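Local coordinates for relik capsid n-terminal domain (Oryctolagus cuniculus, PDB 2XGU), which probably helps build, as the N-terminal domain of an ancient lentiviral capsid protein, the capsid shell that encloses the viral genome, and probably offers an interface for host factors, at residues 11-23 / 47-60. Numbering follows the deposited sequence.
Sequences YEPVGPGLIAAWL and FTSVDINMLLNVTP
From Y11 at one end to L23 at the other, this is a helix-helix contact extended by a polar junction, within the helical N-terminal domain of a lentiviral capsid. Segment 16-23 of helix 16-29 crosses helix 49-57 at -48°, with axes 10.7 Å apart at closest approach. The polar end begins at the last residue of the N-terminal β-hairpin (strands 2-5 and 8-11). There Y11 OH donates to D51 OD1 over 2.6 Å on the syn side of the carboxylate, and the tyrosine ring and carboxylate are nearly coplanar, 4° between planes, with D51 CG at the ring edge. A water, 2.8 Å from V14 N, accepts from that amide and donates to the same OD1. The other oxygen serves the helix start: T48 N reaches D51 OD2 at 2.9 Å from above the carboxylate plane, while T48 OG1 receives D51 N, completing a capping box. Three donors thus fix the rotation of this buried carboxylate. P1 touches both V14 and D51, consistent with the mature capsid fold, in which the hairpin brings the N-terminal proline beside an aspartate.

Between the polar ends the contact is apolar. V14 CG2 meets F47 CZ at 3.7 Å, and L18 CD2 approaches the same atom at the ring edge. Farther along, I19 CD1 touches M54 CE at 3.7 Å, the methionine chain being bent at both of its later torsions.

With CG anti to the backbone N (chi1 165°), W22 reaches L55, whose CD1 lies over one face of the indole, offset toward its rim. F40 also meets the indole ring, placing helix 34-43 alongside. The indole N-H is held by T59 and L55: NE1 donates to T59 OG1 at 3.0 Å and weakly to L55 O, which accepts more firmly from T59 OG1 at 2.7 Å.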
loop_
_atom_site.group_PDB
_atom_site.type_symbol
_atom_site.label_atom_id
_atom_site.label_comp_id
_atom_site.label_asym_id
_atom_site.label_seq_id
_atom_site.Cartn_x
_atom_site.Cartn_y
_atom_site.Cartn_z
ATOM N N TYR A 11 -18.819 -19.461 0.399
ATOM C CA TYR A 11 -17.890 -19.012 1.418
ATOM C C TYR A 11 -17.431 -20.184 2.269
ATOM O O TYR A 11 -18.237 -21.050 2.630
ATOM C CB TYR A 11 -18.530 -17.965 2.338
ATOM C CG TYR A 11 -17.639 -17.641 3.519
ATOM C CD1 TYR A 11 -16.524 -16.828 3.359
ATOM C CD2 TYR A 11 -17.891 -18.160 4.795
ATOM C CE1 TYR A 11 -15.691 -16.525 4.417
ATOM C CE2 TYR A 11 -17.051 -17.856 5.871
ATOM C CZ TYR A 11 -15.949 -17.035 5.666
ATOM O OH TYR A 11 -15.083 -16.719 6.687
ATOM N N GLU A 12 -16.145 -20.199 2.595
ATOM C CA GLU A 12 -15.625 -21.085 3.636
ATOM C C GLU A 12 -14.619 -20.338 4.506
ATOM O O GLU A 12 -13.883 -19.482 4.029
ATOM C CB GLU A 12 -14.967 -22.325 3.026
ATOM C CG GLU A 12 -15.891 -23.173 2.153
ATOM C CD GLU A 12 -17.018 -23.832 2.935
ATOM O OE1 GLU A 12 -17.952 -24.365 2.294
ATOM O OE2 GLU A 12 -16.974 -23.819 4.186
ATOM N N PRO A 13 -14.587 -20.637 5.808
ATOM C CA PRO A 13 -13.579 -19.953 6.617
ATOM C C PRO A 13 -12.157 -20.374 6.251
ATOM O O PRO A 13 -11.963 -21.388 5.561
ATOM C CB PRO A 13 -13.913 -20.408 8.043
ATOM C CG PRO A 13 -14.635 -21.685 7.879
ATOM C CD PRO A 13 -15.404 -21.580 6.591
ATOM N N VAL A 14 -11.171 -19.614 6.717
ATOM C CA VAL A 14 -9.787 -19.983 6.464
ATOM C C VAL A 14 -9.538 -21.347 7.111
ATOM O O VAL A 14 -9.940 -21.579 8.250
ATOM C CB VAL A 14 -8.802 -18.938 7.004
ATOM C CG1 VAL A 14 -7.372 -19.389 6.759
ATOM C CG2 VAL A 14 -9.049 -17.573 6.348
ATOM N N GLY A 15 -8.907 -22.249 6.364
ATOM C CA GLY A 15 -8.638 -23.591 6.845
ATOM C C GLY A 15 -7.444 -23.675 7.776
ATOM O O GLY A 15 -6.575 -22.805 7.765
ATOM N N PRO A 16 -7.380 -24.742 8.580
ATOM C CA PRO A 16 -6.287 -24.893 9.547
ATOM C C PRO A 16 -4.910 -25.014 8.884
ATOM O O PRO A 16 -3.920 -24.590 9.477
ATOM C CB PRO A 16 -6.667 -26.174 10.309
ATOM C CG PRO A 16 -7.560 -26.922 9.372
ATOM C CD PRO A 16 -8.349 -25.845 8.677
ATOM N N GLY A 17 -4.862 -25.569 7.676
ATOM C CA GLY A 17 -3.617 -25.694 6.936
ATOM C C GLY A 17 -3.047 -24.349 6.537
ATOM O O GLY A 17 -1.841 -24.102 6.668
ATOM N N LEU A 18 -3.912 -23.461 6.057
ATOM C CA LEU A 18 -3.462 -22.125 5.710
ATOM C C LEU A 18 -3.069 -21.309 6.936
ATOM O O LEU A 18 -2.078 -20.586 6.906
ATOM C CB LEU A 18 -4.516 -21.389 4.904
ATOM C CG LEU A 18 -4.070 -20.001 4.441
ATOM C CD1 LEU A 18 -2.753 -20.051 3.664
ATOM C CD2 LEU A 18 -5.175 -19.372 3.598
ATOM N N ILE A 19 -3.824 -21.440 8.022
ATOM C CA ILE A 19 -3.460 -20.745 9.246
ATOM C C ILE A 19 -2.063 -21.186 9.672
ATOM O O ILE A 19 -1.187 -20.352 9.944
ATOM C CB ILE A 19 -4.477 -21.009 10.360
ATOM C CG1 ILE A 19 -5.812 -20.357 9.996
ATOM C CG2 ILE A 19 -3.954 -20.493 11.705
ATOM C CD1 ILE A 19 -6.956 -20.757 10.906
ATOM N N ALA A 20 -1.839 -22.497 9.689
ATOM C CA ALA A 20 -0.540 -23.036 10.096
ATOM C C ALA A 20 0.574 -22.565 9.170
ATOM O O ALA A 20 1.659 -22.228 9.636
ATOM C CB ALA A 20 -0.576 -24.553 10.165
ATOM N N ALA A 21 0.299 -22.534 7.864
ATOM C CA ALA A 21 1.302 -22.130 6.884
ATOM C C ALA A 21 1.662 -20.638 6.991
ATOM O O ALA A 21 2.839 -20.268 6.899
ATOM C CB ALA A 21 0.821 -22.478 5.478
ATOM N N TRP A 22 0.651 -19.797 7.182
ATOM C CA TRP A 22 0.860 -18.375 7.399
ATOM C C TRP A 22 1.691 -18.142 8.661
ATOM O O TRP A 22 2.638 -17.354 8.653
ATOM C CB TRP A 22 -0.490 -17.667 7.532
ATOM C CG TRP A 22 -0.395 -16.269 8.098
ATOM C CD1 TRP A 22 -0.889 -15.851 9.302
ATOM C CD2 TRP A 22 0.247 -15.125 7.510
ATOM N NE1 TRP A 22 -0.618 -14.520 9.490
ATOM C CE2 TRP A 22 0.074 -14.047 8.409
ATOM C CE3 TRP A 22 0.919 -14.899 6.300
ATOM C CZ2 TRP A 22 0.575 -12.766 8.155
ATOM C CZ3 TRP A 22 1.415 -13.612 6.045
ATOM C CH2 TRP A 22 1.241 -12.571 6.973
ATOM N N LEU A 23 1.348 -18.840 9.737
ATOM C CA LEU A 23 2.098 -18.684 10.981
ATOM C C LEU A 23 3.569 -19.086 10.836
ATOM O O LEU A 23 4.448 -18.408 11.374
ATOM C CB LEU A 23 1.425 -19.440 12.132
ATOM C CG LEU A 23 0.058 -18.869 12.504
ATOM C CD1 LEU A 23 -0.582 -19.689 13.622
ATOM C CD2 LEU A 23 0.158 -17.402 12.905
ATOM N N PHE A 47 -10.400 -12.988 0.258
ATOM C CA PHE A 47 -10.715 -13.036 1.694
ATOM C C PHE A 47 -11.776 -12.001 2.042
ATOM O O PHE A 47 -11.774 -10.892 1.501
ATOM C CB PHE A 47 -9.472 -12.727 2.537
ATOM C CG PHE A 47 -8.627 -13.927 2.872
ATOM C CD1 PHE A 47 -8.601 -15.045 2.056
ATOM C CD2 PHE A 47 -7.847 -13.918 4.025
ATOM C CE1 PHE A 47 -7.805 -16.149 2.388
ATOM C CE2 PHE A 47 -7.062 -15.014 4.358
ATOM C CZ PHE A 47 -7.046 -16.120 3.538
ATOM N N THR A 48 -12.647 -12.322 2.996
ATOM C CA THR A 48 -13.502 -11.286 3.575
ATOM C C THR A 48 -12.716 -10.516 4.643
ATOM O O THR A 48 -11.599 -10.892 5.015
ATOM C CB THR A 48 -14.739 -11.893 4.256
ATOM O OG1 THR A 48 -14.332 -12.553 5.468
ATOM C CG2 THR A 48 -15.427 -12.889 3.339
ATOM N N SER A 49 -13.284 -9.421 5.137
ATOM C CA SER A 49 -12.630 -8.668 6.192
ATOM C C SER A 49 -12.492 -9.514 7.464
ATOM O O SER A 49 -11.499 -9.407 8.194
ATOM C CB SER A 49 -13.371 -7.348 6.441
ATOM O OG SER A 49 -13.422 -6.604 5.230
ATOM N N VAL A 50 -13.478 -10.366 7.724
ATOM C CA VAL A 50 -13.400 -11.277 8.870
ATOM C C VAL A 50 -12.238 -12.281 8.723
ATOM O O VAL A 50 -11.507 -12.541 9.686
ATOM C CB VAL A 50 -14.735 -12.017 9.095
ATOM C CG1 VAL A 50 -14.579 -13.102 10.157
ATOM C CG2 VAL A 50 -15.827 -11.013 9.517
ATOM N N ASP A 51 -12.067 -12.838 7.528
ATOM C CA ASP A 51 -10.940 -13.712 7.232
ATOM C C ASP A 51 -9.600 -12.995 7.476
ATOM O O ASP A 51 -8.664 -13.576 8.023
ATOM C CB ASP A 51 -10.960 -14.140 5.761
ATOM C CG ASP A 51 -12.156 -15.001 5.394
ATOM O OD1 ASP A 51 -12.706 -15.710 6.252
ATOM O OD2 ASP A 51 -12.544 -14.998 4.195
ATOM N N ILE A 52 -9.491 -11.749 7.011
ATOM C CA ILE A 52 -8.256 -10.999 7.151
ATOM C C ILE A 52 -7.936 -10.776 8.626
ATOM O O ILE A 52 -6.802 -10.936 9.055
ATOM C CB ILE A 52 -8.358 -9.667 6.401
ATOM C CG1 ILE A 52 -8.312 -9.930 4.891
ATOM C CG2 ILE A 52 -7.221 -8.714 6.833
ATOM C CD1 ILE A 52 -8.725 -8.739 4.045
ATOM N N ASN A 53 -8.938 -10.380 9.397
ATOM C CA ASN A 53 -8.732 -10.125 10.811
ATOM C C ASN A 53 -8.380 -11.402 11.548
ATOM O O ASN A 53 -7.611 -11.378 12.494
ATOM C CB ASN A 53 -9.954 -9.447 11.416
ATOM C CG ASN A 53 -10.129 -8.041 10.881
ATOM O OD1 ASN A 53 -9.146 -7.426 10.454
ATOM N ND2 ASN A 53 -11.354 -7.534 10.887
ATOM N N MET A 54 -8.927 -12.519 11.080
ATOM C CA MET A 54 -8.635 -13.806 11.677
ATOM C C MET A 54 -7.130 -14.064 11.579
ATOM O O MET A 54 -6.471 -14.428 12.570
ATOM C CB MET A 54 -9.426 -14.881 10.924
ATOM C CG MET A 54 -10.086 -15.898 11.781
ATOM S SD MET A 54 -8.800 -16.862 12.545
ATOM C CE MET A 54 -7.696 -17.118 11.183
ATOM N N LEU A 55 -6.565 -13.896 10.394
ATOM C CA LEU A 55 -5.149 -14.196 10.214
ATOM C C LEU A 55 -4.270 -13.211 10.968
ATOM O O LEU A 55 -3.240 -13.596 11.523
ATOM C CB LEU A 55 -4.755 -14.234 8.736
ATOM C CG LEU A 55 -5.004 -15.548 7.988
ATOM C CD1 LEU A 55 -4.304 -15.505 6.653
ATOM C CD2 LEU A 55 -4.529 -16.746 8.778
ATOM N N LEU A 56 -4.663 -11.940 10.986
ATOM C CA LEU A 56 -3.910 -10.941 11.738
ATOM C C LEU A 56 -3.934 -11.278 13.228
ATOM O O LEU A 56 -2.908 -11.240 13.909
ATOM C CB LEU A 56 -4.474 -9.531 11.524
ATOM C CG LEU A 56 -4.330 -8.902 10.135
ATOM C CD1 LEU A 56 -4.992 -7.535 10.105
ATOM C CD2 LEU A 56 -2.862 -8.790 9.745
ATOM N N ASN A 57 -5.117 -11.626 13.726
ATOM C CA ASN A 57 -5.309 -11.822 15.159
ATOM C C ASN A 57 -4.640 -13.074 15.715
ATOM O O ASN A 57 -4.297 -13.116 16.899
ATOM C CB ASN A 57 -6.800 -11.854 15.486
ATOM C CG ASN A 57 -7.459 -10.485 15.359
ATOM O OD1 ASN A 57 -8.684 -10.376 15.362
ATOM N ND2 ASN A 57 -6.647 -9.440 15.270
ATOM N N VAL A 58 -4.451 -14.093 14.881
ATOM C CA VAL A 58 -3.821 -15.322 15.370
ATOM C C VAL A 58 -2.303 -15.262 15.283
ATOM O O VAL A 58 -1.614 -16.162 15.758
ATOM C CB VAL A 58 -4.321 -16.590 14.627
ATOM C CG1 VAL A 58 -5.821 -16.755 14.797
ATOM C CG2 VAL A 58 -3.908 -16.551 13.162
ATOM N N THR A 59 -1.773 -14.188 14.709
ATOM C CA THR A 59 -0.330 -14.053 14.611
ATOM C C THR A 59 0.274 -13.641 15.954
ATOM O O THR A 59 -0.060 -12.583 16.478
ATOM C CB THR A 59 0.045 -13.050 13.519
ATOM O OG1 THR A 59 -0.618 -13.411 12.295
ATOM C CG2 THR A 59 1.551 -13.030 13.308
ATOM N N PRO A 60 1.140 -14.496 16.537
ATOM C CA PRO A 60 1.766 -14.181 17.825
ATOM C C PRO A 60 3.057 -13.402 17.631
ATOM O O PRO A 60 3.626 -13.420 16.532
ATOM C CB PRO A 60 2.097 -15.565 18.388
ATOM C CG PRO A 60 2.456 -16.343 17.174
ATOM C CD PRO A 60 1.518 -15.849 16.077
HETATM O O HOH W 1 -11.799 -17.374 8.349
#